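PDB 3GO2: putative L-alanine-DL-glutamate epimerase from Burkholderia xenovorans, which probably catalyses a magnesium-dependent racemisation or epimerisation. Local coordinates for residues S7-C12 and F22-T27; C13-R18 and D347-E352; D145-T150 and L203-D208; L220-K225 and E245-S250; D312-P317 and V336-I341. One frame throughout, in Å; residues are numbered along the deposited sequence.

Contact 1: S7-C12 and F22-T27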
# COMPACT_ATOMS: atom_id res chain seq x y z
N SER A 7 -12.94 -50.15 0.11
CA SER A 7 -12.71 -49.93 1.52
C SER A 7 -11.60 -48.93 1.80
O SER A 7 -10.67 -48.78 0.99
CB SER A 7 -12.46 -51.26 2.24
OG SER A 7 -11.26 -51.85 1.81
N VAL A 8 -11.74 -48.23 2.93
CA VAL A 8 -10.73 -47.31 3.45
C VAL A 8 -10.58 -47.63 4.93
O VAL A 8 -11.54 -47.48 5.70
CB VAL A 8 -11.13 -45.83 3.27
CG1 VAL A 8 -10.03 -44.92 3.84
CG2 VAL A 8 -11.44 -45.52 1.80
N ASP A 9 -9.40 -48.13 5.29
CA ASP A 9 -9.06 -48.55 6.65
C ASP A 9 -7.89 -47.73 7.17
O ASP A 9 -7.08 -47.22 6.39
CB ASP A 9 -8.66 -50.02 6.65
CG ASP A 9 -9.74 -50.94 6.11
OD1 ASP A 9 -10.87 -50.87 6.61
OD2 ASP A 9 -9.44 -51.73 5.18
N THR A 10 -7.78 -47.63 8.50
CA THR A 10 -6.60 -47.00 9.10
C THR A 10 -5.92 -48.00 10.00
O THR A 10 -6.59 -48.85 10.60
CB THR A 10 -6.96 -45.72 9.91
OG1 THR A 10 -7.92 -46.04 10.92
CG2 THR A 10 -7.54 -44.62 8.99
N LEU A 11 -4.60 -47.90 10.09
CA LEU A 11 -3.77 -48.76 10.92
C LEU A 11 -2.80 -47.93 11.73
O LEU A 11 -2.46 -46.81 11.34
CB LEU A 11 -2.98 -49.76 10.06
CG LEU A 11 -3.70 -50.81 9.21
CD1 LEU A 11 -4.58 -50.23 8.07
CD2 LEU A 11 -2.64 -51.75 8.60
N CYS A 12 -2.33 -48.47 12.83
CA CYS A 12 -1.41 -47.73 13.72
C CYS A 12 -0.41 -48.70 14.35
O CYS A 12 -0.76 -49.83 14.66
CB CYS A 12 -2.24 -47.01 14.78
SG CYS A 12 -1.30 -45.99 15.92
N PHE A 22 -1.36 -45.21 9.23
CA PHE A 22 -1.46 -45.52 7.81
C PHE A 22 -2.89 -45.54 7.37
O PHE A 22 -3.77 -45.90 8.16
CB PHE A 22 -0.82 -46.89 7.50
CG PHE A 22 0.56 -47.03 8.01
CD1 PHE A 22 1.63 -46.53 7.31
CD2 PHE A 22 0.81 -47.64 9.23
CE1 PHE A 22 2.92 -46.63 7.82
CE2 PHE A 22 2.10 -47.75 9.73
CZ PHE A 22 3.14 -47.24 9.04
N VAL A 23 -3.10 -45.11 6.12
CA VAL A 23 -4.36 -45.33 5.39
C VAL A 23 -4.13 -46.47 4.39
O VAL A 23 -3.13 -46.51 3.69
CB VAL A 23 -4.84 -44.09 4.62
CG1 VAL A 23 -6.12 -44.40 3.80
CG2 VAL A 23 -5.10 -42.95 5.60
N LYS A 24 -5.09 -47.40 4.37
CA LYS A 24 -5.09 -48.55 3.46
C LYS A 24 -6.37 -48.51 2.66
O LYS A 24 -7.46 -48.65 3.21
CB LYS A 24 -5.04 -49.86 4.26
CG LYS A 24 -5.00 -51.06 3.37
CD LYS A 24 -5.15 -52.35 4.15
CE LYS A 24 -4.89 -53.53 3.28
NZ LYS A 24 -5.14 -54.80 4.06
N LEU A 25 -6.24 -48.31 1.36
CA LEU A 25 -7.38 -48.15 0.47
C LEU A 25 -7.37 -49.31 -0.51
O LEU A 25 -6.36 -49.56 -1.16
CB LEU A 25 -7.26 -46.81 -0.27
CG LEU A 25 -8.34 -46.41 -1.26
CD1 LEU A 25 -8.34 -44.86 -1.35
CD2 LEU A 25 -8.18 -47.08 -2.64
N THR A 26 -8.50 -50.01 -0.64
CA THR A 26 -8.55 -51.18 -1.53
C THR A 26 -9.56 -50.93 -2.63
O THR A 26 -10.64 -50.40 -2.36
CB THR A 26 -8.98 -52.47 -0.72
OG1 THR A 26 -8.08 -52.70 0.36
CG2 THR A 26 -9.00 -53.72 -1.62
N THR A 27 -9.21 -51.32 -3.86
CA THR A 27 -10.11 -51.17 -5.01
C THR A 27 -10.84 -52.50 -5.31
O THR A 27 -10.47 -53.56 -4.81
CB THR A 27 -9.35 -50.72 -6.25
OG1 THR A 27 -8.60 -51.80 -6.80
CG2 THR A 27 -8.37 -49.59 -5.91
O HOH W 1 -8.76 -51.05 2.60
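Val8 and Val23 both carry CG1 anti to the backbone N (chi1 -180° and 177°), which brings these methyls to 3.9 Å of each other on one face of an antiparallel beta hairpin, strands 5-14 and 19-27 of the N-terminal capping domain. Val8 CG2 rests more loosely on Leu25, and Thr10 shares the face, its hydroxyl bonded to Glu51. Helices 46-57 and 82-103 cover this side: Val23 packs on Ile50 and Ala94, Leu25 on Leu57 and Leu95. The backbones pair without a bulge. Asp9 and Lys24 exchange two nearly straight bonds, Asp9 N to Lys24 O at 2.9 Å and Lys24 N to Asp9 O at 2.8 Å; Leu11 and Phe22 form the next hydrogen-bonded pair. At the far end Thr26 N reaches Ser7 O at 3.0 Å, while the return bond from Ser7 N is weak. On the face bearing Ser7, Asp9, Leu11, Phe22, Lys24 and Thr26, Leu11 CD1 leans on Lys24 CB at the root of a fully extended lysine chain, whose NZ runs on to a salt bridge with Glu381. On the same face one water gathers the polar groups of both strands: it lies 2.7 Å from Ser7 OG, 2.9 Å from Thr26 OG1 and 2.8 Å from both Lys24 O and Asp9 OD2.

Contact 2: C13-R18 and D347-E352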
# COMPACT_ATOMS: atom_id res chain seq x y z
N CYS A 13 0.85 -48.29 14.48
CA CYS A 13 1.84 -49.11 15.16
C CYS A 13 2.79 -48.27 15.98
O CYS A 13 2.93 -47.04 15.79
CB CYS A 13 2.61 -49.97 14.15
SG CYS A 13 3.78 -49.06 13.11
N ASP A 14 3.46 -48.93 16.91
CA ASP A 14 4.43 -48.28 17.79
C ASP A 14 5.63 -47.78 16.99
O ASP A 14 6.17 -48.50 16.15
CB ASP A 14 4.96 -49.29 18.81
CG ASP A 14 5.86 -48.65 19.82
OD1 ASP A 14 5.43 -47.67 20.44
OD2 ASP A 14 7.00 -49.10 19.97
N ALA A 15 6.03 -46.53 17.26
CA ALA A 15 7.28 -45.97 16.73
C ALA A 15 8.15 -45.39 17.87
O ALA A 15 8.89 -44.43 17.70
CB ALA A 15 6.97 -44.89 15.63
N GLY A 16 8.05 -46.00 19.04
CA GLY A 16 8.95 -45.71 20.16
C GLY A 16 8.40 -44.64 21.07
O GLY A 16 7.80 -44.95 22.10
N TRP A 17 8.59 -43.38 20.66
CA TRP A 17 8.14 -42.21 21.43
C TRP A 17 6.91 -41.57 20.80
O TRP A 17 6.43 -40.52 21.23
CB TRP A 17 9.28 -41.19 21.51
CG TRP A 17 9.77 -40.76 20.17
CD1 TRP A 17 10.64 -41.43 19.37
CD2 TRP A 17 9.43 -39.55 19.48
NE1 TRP A 17 10.86 -40.72 18.21
CE2 TRP A 17 10.12 -39.57 18.25
CE3 TRP A 17 8.60 -38.47 19.77
CZ2 TRP A 17 10.04 -38.53 17.34
CZ3 TRP A 17 8.51 -37.44 18.86
CH2 TRP A 17 9.21 -37.48 17.65
N ARG A 18 6.40 -42.22 19.75
CA ARG A 18 5.25 -41.81 19.02
C ARG A 18 4.74 -43.05 18.27
O ARG A 18 5.37 -44.10 18.30
CB ARG A 18 5.60 -40.69 18.04
CG ARG A 18 6.68 -41.10 17.07
CD ARG A 18 7.01 -39.98 16.07
NE ARG A 18 8.14 -40.39 15.22
CZ ARG A 18 8.62 -39.67 14.21
NH1 ARG A 18 8.08 -38.48 13.91
NH2 ARG A 18 9.65 -40.13 13.50
N ASP A 347 18.63 -41.28 11.49
CA ASP A 347 18.44 -42.10 12.70
C ASP A 347 17.11 -42.85 12.57
O ASP A 347 16.04 -42.22 12.46
CB ASP A 347 18.45 -41.26 13.97
CG ASP A 347 19.77 -40.51 14.17
OD1 ASP A 347 20.79 -41.19 14.46
OD2 ASP A 347 19.77 -39.26 14.05
N ARG A 348 17.18 -44.18 12.58
CA ARG A 348 15.99 -45.01 12.41
C ARG A 348 15.79 -45.94 13.59
O ARG A 348 16.75 -46.36 14.26
CB ARG A 348 16.03 -45.86 11.13
CG ARG A 348 16.38 -45.15 9.82
CD ARG A 348 15.57 -43.90 9.57
NE ARG A 348 14.14 -44.13 9.49
CZ ARG A 348 13.26 -43.20 9.09
NH1 ARG A 348 11.97 -43.46 9.03
NH2 ARG A 348 13.68 -41.99 8.74
N LEU A 349 14.54 -46.26 13.84
CA LEU A 349 14.17 -47.27 14.82
C LEU A 349 14.74 -48.64 14.45
O LEU A 349 14.86 -49.00 13.28
CB LEU A 349 12.66 -47.41 14.90
CG LEU A 349 11.86 -46.17 15.27
CD1 LEU A 349 10.37 -46.42 15.09
CD2 LEU A 349 12.14 -45.71 16.69
N ALA A 350 15.04 -49.43 15.47
CA ALA A 350 15.62 -50.75 15.26
C ALA A 350 14.70 -51.68 14.45
O ALA A 350 15.18 -52.56 13.74
CB ALA A 350 15.97 -51.37 16.60
N TRP A 351 13.39 -51.46 14.54
CA TRP A 351 12.42 -52.26 13.80
C TRP A 351 11.85 -51.58 12.54
O TRP A 351 10.91 -52.08 11.92
CB TRP A 351 11.29 -52.72 14.73
CG TRP A 351 10.46 -51.64 15.32
CD1 TRP A 351 9.29 -51.15 14.81
CD2 TRP A 351 10.72 -50.90 16.52
NE1 TRP A 351 8.79 -50.19 15.64
CE2 TRP A 351 9.64 -50.00 16.69
CE3 TRP A 351 11.74 -50.91 17.47
CZ2 TRP A 351 9.57 -49.11 17.75
CZ3 TRP A 351 11.66 -50.02 18.55
CH2 TRP A 351 10.58 -49.13 18.68
N GLU A 352 12.42 -50.44 12.15
CA GLU A 352 11.85 -49.70 11.03
C GLU A 352 11.76 -50.56 9.76
O GLU A 352 10.74 -50.54 9.07
CB GLU A 352 12.70 -48.47 10.73
CG GLU A 352 12.18 -47.55 9.61
CD GLU A 352 11.02 -46.68 10.03
OE1 GLU A 352 10.75 -46.59 11.26
OE2 GLU A 352 10.39 -46.07 9.12
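Trp351 and Asp14 make the polar link: the indole NE1 donates to the main-chain O of Asp14 over 3.2 Å with an N-H...O angle of 154°. The acceptor lies in the indole plane, yet the nitrogen stands above the carbonyl plane of Asp14. The Asp14 side chain, with CG anti to the backbone N (chi1 -174°), crosses the rim of the six-membered ring at about a right angle; its carboxylate plane is 14° from the indole's but displaced to one side of it, OD2 3.4 Å from Trp351 CZ2. The single N-H of Gly16 is shared weakly between both carboxylate oxygens, and Gly16 N itself sits at the ring edge, 3.7 Å from CZ2 of Trp351. Apolar contact is left to Leu349: its CD1 touches Ala15 at CA (3.5 Å) and at CB (3.8 Å), and its CB lies over one face of the Trp351 indole. His387 stacks on Trp351, and Tyr20 touches both Ala15 and Leu349. Backbone bonds shape the two loops: Ala15 N to Arg18 O (2.7 Å) closes the tip of the hairpin, and Glu352 N to Leu349 O closes a type I turn. The salt bridge from Arg348 NH1 to Glu352 OE2 braces the second loop internally. A beta-hairpin tip from the N-terminal domain thus docks against a turn that follows strand 342-344, an interdomain contact within the two-domain enolase-superfamily architecture.

Contact 3: D145-T150 and L203-D208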
# COMPACT_ATOMS: atom_id res chain seq x y z
N ASP A 145 30.70 -32.69 23.39
CA ASP A 145 31.57 -33.60 22.64
C ASP A 145 30.77 -34.56 21.77
O ASP A 145 31.19 -34.85 20.66
CB ASP A 145 32.50 -34.38 23.58
CG ASP A 145 33.64 -33.52 24.13
OD1 ASP A 145 34.03 -32.48 23.53
OD2 ASP A 145 34.16 -33.92 25.20
N GLY A 146 29.61 -35.01 22.27
CA GLY A 146 28.70 -35.88 21.52
C GLY A 146 28.08 -35.19 20.32
O GLY A 146 27.96 -35.77 19.23
N VAL A 147 27.73 -33.92 20.53
CA VAL A 147 27.24 -33.07 19.44
C VAL A 147 28.28 -33.02 18.32
O VAL A 147 27.97 -33.25 17.16
CB VAL A 147 26.88 -31.66 19.96
CG1 VAL A 147 26.59 -30.68 18.83
CG2 VAL A 147 25.68 -31.74 20.90
N LYS A 148 29.53 -32.75 18.69
CA LYS A 148 30.62 -32.70 17.73
C LYS A 148 30.76 -34.03 17.00
O LYS A 148 30.85 -34.07 15.78
CB LYS A 148 31.94 -32.34 18.41
CG LYS A 148 33.11 -32.28 17.46
CD LYS A 148 34.37 -31.91 18.19
CE LYS A 148 35.59 -31.97 17.28
NZ LYS A 148 36.76 -31.25 17.87
N ARG A 149 30.77 -35.12 17.74
CA ARG A 149 30.95 -36.43 17.13
C ARG A 149 29.84 -36.80 16.17
O ARG A 149 30.10 -37.48 15.20
CB ARG A 149 31.07 -37.51 18.19
CG ARG A 149 32.39 -37.45 18.93
CD ARG A 149 32.58 -38.72 19.75
NE ARG A 149 31.47 -39.02 20.65
CZ ARG A 149 31.39 -38.64 21.92
NH1 ARG A 149 30.33 -38.98 22.65
NH2 ARG A 149 32.37 -37.92 22.47
N THR A 150 28.62 -36.37 16.47
CA THR A 150 27.49 -36.64 15.58
C THR A 150 27.67 -35.93 14.24
O THR A 150 27.39 -36.51 13.19
CB THR A 150 26.15 -36.23 16.22
OG1 THR A 150 26.00 -36.85 17.50
CG2 THR A 150 25.00 -36.66 15.36
N LEU A 203 25.99 -24.94 18.38
CA LEU A 203 26.31 -24.77 16.99
C LEU A 203 27.83 -24.76 16.73
O LEU A 203 28.29 -25.27 15.72
CB LEU A 203 25.66 -23.49 16.45
CG LEU A 203 24.15 -23.59 16.28
CD1 LEU A 203 23.58 -22.18 16.02
CD2 LEU A 203 23.82 -24.51 15.12
N GLU A 204 28.61 -24.18 17.64
CA GLU A 204 30.09 -24.18 17.50
C GLU A 204 30.66 -25.60 17.54
O GLU A 204 31.55 -25.94 16.74
CB GLU A 204 30.75 -23.26 18.52
CG GLU A 204 30.59 -21.79 18.13
CD GLU A 204 31.10 -20.81 19.15
OE1 GLU A 204 31.37 -21.24 20.29
OE2 GLU A 204 31.24 -19.61 18.80
N ALA A 205 30.11 -26.43 18.43
CA ALA A 205 30.48 -27.85 18.51
C ALA A 205 30.09 -28.59 17.25
O ALA A 205 30.87 -29.39 16.70
CB ALA A 205 29.87 -28.51 19.75
N LEU A 206 28.87 -28.34 16.79
CA LEU A 206 28.43 -28.95 15.54
C LEU A 206 29.32 -28.58 14.36
O LEU A 206 29.67 -29.44 13.55
CB LEU A 206 26.97 -28.57 15.26
CG LEU A 206 26.15 -29.57 14.49
CD1 LEU A 206 25.90 -30.85 15.31
CD2 LEU A 206 24.82 -28.91 14.08
N ARG A 207 29.70 -27.30 14.26
CA ARG A 207 30.53 -26.83 13.17
C ARG A 207 31.94 -27.43 13.23
O ARG A 207 32.53 -27.77 12.19
CB ARG A 207 30.63 -25.30 13.18
CG ARG A 207 31.61 -24.72 12.17
CD ARG A 207 31.31 -25.23 10.75
NE ARG A 207 30.07 -24.65 10.23
CZ ARG A 207 29.38 -25.12 9.18
NH1 ARG A 207 29.75 -26.22 8.54
NH2 ARG A 207 28.29 -24.47 8.79
N ASP A 208 32.46 -27.53 14.45
CA ASP A 208 33.79 -28.12 14.72
C ASP A 208 33.82 -29.57 14.19
O ASP A 208 34.81 -29.99 13.59
CB ASP A 208 34.07 -28.06 16.24
CG ASP A 208 35.49 -28.48 16.62
OD1 ASP A 208 36.37 -28.55 15.74
OD2 ASP A 208 35.71 -28.73 17.84
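Lys148 NZ and Asp208 OD2 form a salt bridge of 2.7 Å between two neighbouring helices, 144-156 and 193-210, on the outside of the C-terminal barrel domain. The amine meets the oxygen from above the carboxylate plane, 53° out of it. Lys148 is extended from end to end, with CG anti to the backbone N (chi1 180°), and Asp208 sends its own CG the same way, which brings the two ends together on the exposed side of the helix pair. The aliphatic part of the lysine follows the acid as well, CE coming to 3.3 Å from Asp208 OD2. Further in, the backbones approach closely: Lys148 CA makes a C-H...O contact of 3.5 Å with Ala205 O. The short helical segments run roughly the same way, at 39° with axes 7.2 Å apart, a separation that the small Ala205 at the interface helps to permit. Leu206 continues inward to Ile162 and Ile216 on the barrel strands, while Leu144 covers Ala205. The hydrophobic centre belongs to Val147, whose CG1 lies 4.0 Å from Ala205 CB and, meeting the leucine crosswise, 3.6 Å from Leu206 CD1.

Contact 4: L220-K225 and E245-S250. With MG (magnesium ion), chain C.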
# COMPACT_ATOMS: atom_id res chain seq x y z
N LEU A 220 14.17 -23.38 14.55
CA LEU A 220 13.64 -22.74 15.74
C LEU A 220 12.17 -23.02 16.00
O LEU A 220 11.63 -22.59 17.03
CB LEU A 220 13.88 -21.24 15.64
CG LEU A 220 15.31 -20.83 15.38
CD1 LEU A 220 15.39 -19.27 15.19
CD2 LEU A 220 16.25 -21.32 16.51
N ASN A 221 11.52 -23.74 15.08
CA ASN A 221 10.11 -24.07 15.19
C ASN A 221 9.30 -22.80 15.57
O ASN A 221 9.48 -21.78 14.94
CB ASN A 221 9.89 -25.24 16.15
CG ASN A 221 10.43 -26.56 15.61
OD1 ASN A 221 9.75 -27.29 14.87
ND2 ASN A 221 11.64 -26.86 15.98
N PHE A 222 8.43 -22.90 16.58
CA PHE A 222 7.63 -21.77 17.02
C PHE A 222 8.15 -21.23 18.37
O PHE A 222 7.37 -20.73 19.17
CB PHE A 222 6.17 -22.19 17.26
CG PHE A 222 5.35 -22.55 16.02
CD1 PHE A 222 4.50 -21.61 15.42
CD2 PHE A 222 5.30 -23.86 15.56
CE1 PHE A 222 3.67 -21.97 14.36
CE2 PHE A 222 4.48 -24.21 14.50
CZ PHE A 222 3.66 -23.27 13.91
N ASN A 223 9.45 -21.36 18.62
CA ASN A 223 9.99 -21.16 19.98
C ASN A 223 10.33 -19.75 20.41
O ASN A 223 10.85 -19.56 21.51
CB ASN A 223 11.21 -22.08 20.18
CG ASN A 223 10.80 -23.53 20.20
OD1 ASN A 223 9.82 -23.89 20.85
ND2 ASN A 223 11.51 -24.37 19.45
N ALA A 224 10.00 -18.76 19.59
CA ALA A 224 10.11 -17.35 20.01
C ALA A 224 9.02 -16.48 19.39
O ALA A 224 8.14 -16.97 18.66
CB ALA A 224 11.49 -16.82 19.64
N LYS A 225 9.08 -15.19 19.73
CA LYS A 225 8.36 -14.16 19.03
C LYS A 225 9.35 -13.42 18.11
O LYS A 225 10.56 -13.51 18.29
CB LYS A 225 7.74 -13.18 20.01
CG LYS A 225 6.93 -13.85 21.13
CD LYS A 225 5.77 -14.71 20.64
CE LYS A 225 4.97 -15.33 21.79
NZ LYS A 225 4.09 -14.33 22.53
N GLU A 245 15.06 -21.78 10.29
CA GLU A 245 13.68 -22.17 10.10
C GLU A 245 12.82 -21.68 11.24
O GLU A 245 13.10 -21.96 12.42
CB GLU A 245 13.63 -23.69 9.99
CG GLU A 245 12.33 -24.29 9.63
CD GLU A 245 12.44 -25.82 9.37
OE1 GLU A 245 11.39 -26.48 9.36
OE2 GLU A 245 13.56 -26.35 9.13
N ILE A 246 11.79 -20.90 10.88
CA ILE A 246 10.93 -20.24 11.84
C ILE A 246 9.48 -20.44 11.40
O ILE A 246 9.11 -19.96 10.35
CB ILE A 246 11.21 -18.73 11.90
CG1 ILE A 246 12.64 -18.45 12.37
CG2 ILE A 246 10.17 -18.02 12.84
CD1 ILE A 246 13.09 -16.98 12.31
N ASP A 247 8.69 -21.14 12.21
CA ASP A 247 7.27 -21.27 11.98
C ASP A 247 6.57 -20.09 12.65
O ASP A 247 6.90 -19.70 13.76
CB ASP A 247 6.75 -22.60 12.49
CG ASP A 247 7.35 -23.74 11.76
OD1 ASP A 247 7.18 -23.80 10.52
OD2 ASP A 247 8.01 -24.57 12.42
N SER A 248 5.59 -19.53 11.96
CA SER A 248 4.89 -18.34 12.42
C SER A 248 3.54 -18.25 11.77
O SER A 248 3.40 -18.54 10.56
CB SER A 248 5.71 -17.10 12.02
OG SER A 248 5.08 -15.91 12.46
N TYR A 249 2.56 -17.75 12.53
CA TYR A 249 1.27 -17.39 11.98
C TYR A 249 1.12 -15.87 11.79
O TYR A 249 0.00 -15.35 11.66
CB TYR A 249 0.19 -17.95 12.89
CG TYR A 249 0.15 -19.47 12.90
CD1 TYR A 249 0.07 -20.17 11.71
CD2 TYR A 249 0.18 -20.20 14.09
CE1 TYR A 249 0.01 -21.54 11.68
CE2 TYR A 249 0.11 -21.60 14.06
CZ TYR A 249 0.02 -22.25 12.85
OH TYR A 249 -0.05 -23.62 12.77
N SER A 250 2.25 -15.17 11.77
CA SER A 250 2.31 -13.75 11.47
C SER A 250 3.16 -13.48 10.22
O SER A 250 4.38 -13.34 10.32
CB SER A 250 2.92 -12.97 12.62
OG SER A 250 2.99 -11.57 12.26
MG MG C . -0.86 -24.94 10.86
O HOH W 2 7.12 -26.54 13.89
O HOH W 3 6.62 -18.01 15.77
O HOH W 4 -3.11 -25.65 11.07
O HOH W 5 -2.05 -23.15 9.53
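Phe222 presents one ring face to Asp247, whose CB stands 3.4 Å from the ring centroid, almost on the normal, a CH-pi contact. The Tyr249 ring meets the same phenyl obliquely, planes at 42°, with Phe222 CE1 over a tyrosine face and 3.6 Å from CE2 of Tyr249. A magnesium ion lies at the tyrosine's edge, in the ring plane, bound by OH at 2.5 Å, by two waters, by Thr270 O and by Pro78 O of a neighbouring subunit. The Asn221 and Asp247 side chains lie side by side, pointing the same way, and a water lies 2.9 Å from Asn221 OD1 and 2.6 Å from Asp247 OD2. The main chains join through Leu220 N to Glu245 O (2.8 Å) and Asp247 N to Asn221 O (2.9 Å). Glu245 binds a second magnesium with Asp219 and Glu269, and is paired with Lys163; Asn221 can bind fumarate and 2-oxoglutarate, neither present here. These two loops follow adjacent parallel barrel strands, 215-219 and 243-245, and lead into helices 226-235 and 251-259.

Contact 5: D312-P317 and V336-I341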
# COMPACT_ATOMS: atom_id res chain seq x y z
N ASP A 312 9.50 -17.34 -7.54
CA ASP A 312 10.91 -17.74 -7.52
C ASP A 312 11.35 -18.16 -6.11
O ASP A 312 12.43 -17.79 -5.65
CB ASP A 312 11.84 -16.65 -8.10
CG ASP A 312 11.75 -16.53 -9.61
OD1 ASP A 312 11.48 -17.54 -10.31
OD2 ASP A 312 11.97 -15.42 -10.11
N ILE A 313 10.51 -18.97 -5.45
CA ILE A 313 10.82 -19.58 -4.18
C ILE A 313 10.93 -21.09 -4.38
O ILE A 313 10.04 -21.69 -4.97
CB ILE A 313 9.67 -19.29 -3.17
CG1 ILE A 313 9.58 -17.79 -2.89
CG2 ILE A 313 9.85 -20.08 -1.88
CD1 ILE A 313 8.34 -17.38 -2.10
N ASN A 314 12.03 -21.67 -3.91
CA ASN A 314 12.19 -23.11 -3.95
C ASN A 314 11.59 -23.72 -2.69
O ASN A 314 11.48 -23.06 -1.63
CB ASN A 314 13.68 -23.48 -4.08
CG ASN A 314 14.21 -23.21 -5.47
OD1 ASN A 314 13.45 -22.87 -6.37
ND2 ASN A 314 15.54 -23.34 -5.64
N VAL A 315 11.19 -24.99 -2.81
CA VAL A 315 10.44 -25.67 -1.74
C VAL A 315 11.20 -26.87 -1.23
O VAL A 315 12.05 -27.43 -1.93
CB VAL A 315 9.04 -26.12 -2.23
CG1 VAL A 315 8.25 -24.93 -2.73
CG2 VAL A 315 9.15 -27.17 -3.35
N ALA A 316 10.91 -27.26 0.01
CA ALA A 316 11.53 -28.45 0.59
C ALA A 316 10.44 -29.25 1.29
O ALA A 316 9.67 -28.70 2.06
CB ALA A 316 12.61 -28.08 1.60
N PRO A 317 10.39 -30.57 1.06
CA PRO A 317 9.41 -31.36 1.83
C PRO A 317 9.72 -31.47 3.31
O PRO A 317 10.90 -31.47 3.71
CB PRO A 317 9.51 -32.77 1.22
CG PRO A 317 10.38 -32.66 0.10
CD PRO A 317 11.06 -31.37 0.03
N VAL A 336 9.21 -31.91 -8.87
CA VAL A 336 9.18 -30.46 -8.65
C VAL A 336 10.46 -29.78 -9.15
O VAL A 336 11.54 -30.10 -8.65
CB VAL A 336 8.97 -30.14 -7.18
CG1 VAL A 336 9.18 -28.66 -6.93
CG2 VAL A 336 7.54 -30.58 -6.76
N PRO A 337 10.38 -28.84 -10.14
CA PRO A 337 11.63 -28.22 -10.57
C PRO A 337 12.28 -27.38 -9.48
O PRO A 337 13.50 -27.46 -9.28
CB PRO A 337 11.21 -27.30 -11.73
CG PRO A 337 9.76 -27.06 -11.51
CD PRO A 337 9.24 -28.35 -10.91
N ASN A 338 11.47 -26.60 -8.78
CA ASN A 338 11.96 -25.62 -7.81
C ASN A 338 12.18 -26.26 -6.43
O ASN A 338 11.57 -25.87 -5.45
CB ASN A 338 11.03 -24.39 -7.75
CG ASN A 338 9.55 -24.75 -7.49
OD1 ASN A 338 9.01 -25.66 -8.11
ND2 ASN A 338 8.90 -24.00 -6.60
N LEU A 339 13.07 -27.27 -6.38
CA LEU A 339 13.33 -28.05 -5.18
C LEU A 339 14.60 -27.57 -4.48
O LEU A 339 15.70 -27.66 -5.05
CB LEU A 339 13.46 -29.54 -5.51
CG LEU A 339 13.80 -30.48 -4.35
CD1 LEU A 339 12.61 -30.69 -3.41
CD2 LEU A 339 14.31 -31.83 -4.90
N ARG A 340 14.46 -27.09 -3.25
CA ARG A 340 15.62 -26.62 -2.50
C ARG A 340 16.54 -27.75 -2.05
O ARG A 340 17.78 -27.69 -2.25
CB ARG A 340 15.20 -25.82 -1.23
CG ARG A 340 16.41 -25.26 -0.46
CD ARG A 340 17.12 -24.24 -1.30
NE ARG A 340 18.38 -23.75 -0.76
CZ ARG A 340 19.58 -24.29 -1.00
NH1 ARG A 340 19.70 -25.41 -1.71
NH2 ARG A 340 20.65 -23.72 -0.50
N ILE A 341 15.92 -28.74 -1.41
CA ILE A 341 16.58 -29.86 -0.72
C ILE A 341 15.46 -30.71 -0.12
O ILE A 341 14.32 -30.24 -0.06
CB ILE A 341 17.52 -29.36 0.40
CG1 ILE A 341 18.44 -30.46 0.90
CG2 ILE A 341 16.74 -28.78 1.58
CD1 ILE A 341 19.66 -29.90 1.66
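Val315 and Leu339 pair backbones in a single bridge, Val315 N donating to Asn338 O and Arg340 N to Val315 O, each at 2.8 Å. Asn338 adds a side-chain bond: with its CG between the backbone N and the carbonyl carbon (chi1 54°), ND2 reaches Ile313 O at 3.0 Å. That bond is nearly straight (170°) and lies in both the amide plane and the carbonyl plane. The Asn314 amide crosses nearby, its plane turned 66° from that of Asn338 and OD1 3.2 Å from Asn338 CB. Apolar groups fill in around the bridge. Val315 CG2 meets Val336 CG1 at 3.9 Å, and Leu339 CD1 comes crosswise to Pro317 CD at 3.8 Å; helix 298-310 covers Val315, and helix 323-335 Pro317. The buried Ile341 O, 3.2 Å from Ala316 CB, has no hydrogen-bonding partner in the model. Asn314 ND2 bonds to Asn190, its OD1 accepts from Lys225 NZ, and Arg340 forms a salt bridge with Glu227, all of a neighbouring subunit. Chemically, the bridge and the Asn338 bond fix the loop after helix 323-335 on barrel strand 314-317, while Asn314 and Arg340 turn polar groups to the subunit interface.

From the N terminus, contact 1 closes the short loop of the first hairpin, strands 5-14 and 19-27. Contact 2 starts on the same first strand but ends at 347-352, tying the N-terminal domain to the barrel domain, so the two cross along the chain; they touch where Phe22 packs on Cys13. The long loop closed by contact 2 encloses contacts 3, 4 and 5, which follow one another in series within the barrel domain. Contact 3 joins two outer helices, contact 4 two loops leading from adjacent strands to helices, and contact 5 a late strand to the loop after its following helix. Contacts 1 and 3 lie on opposite sides of the chain's centre, their own centres about 42 Å apart.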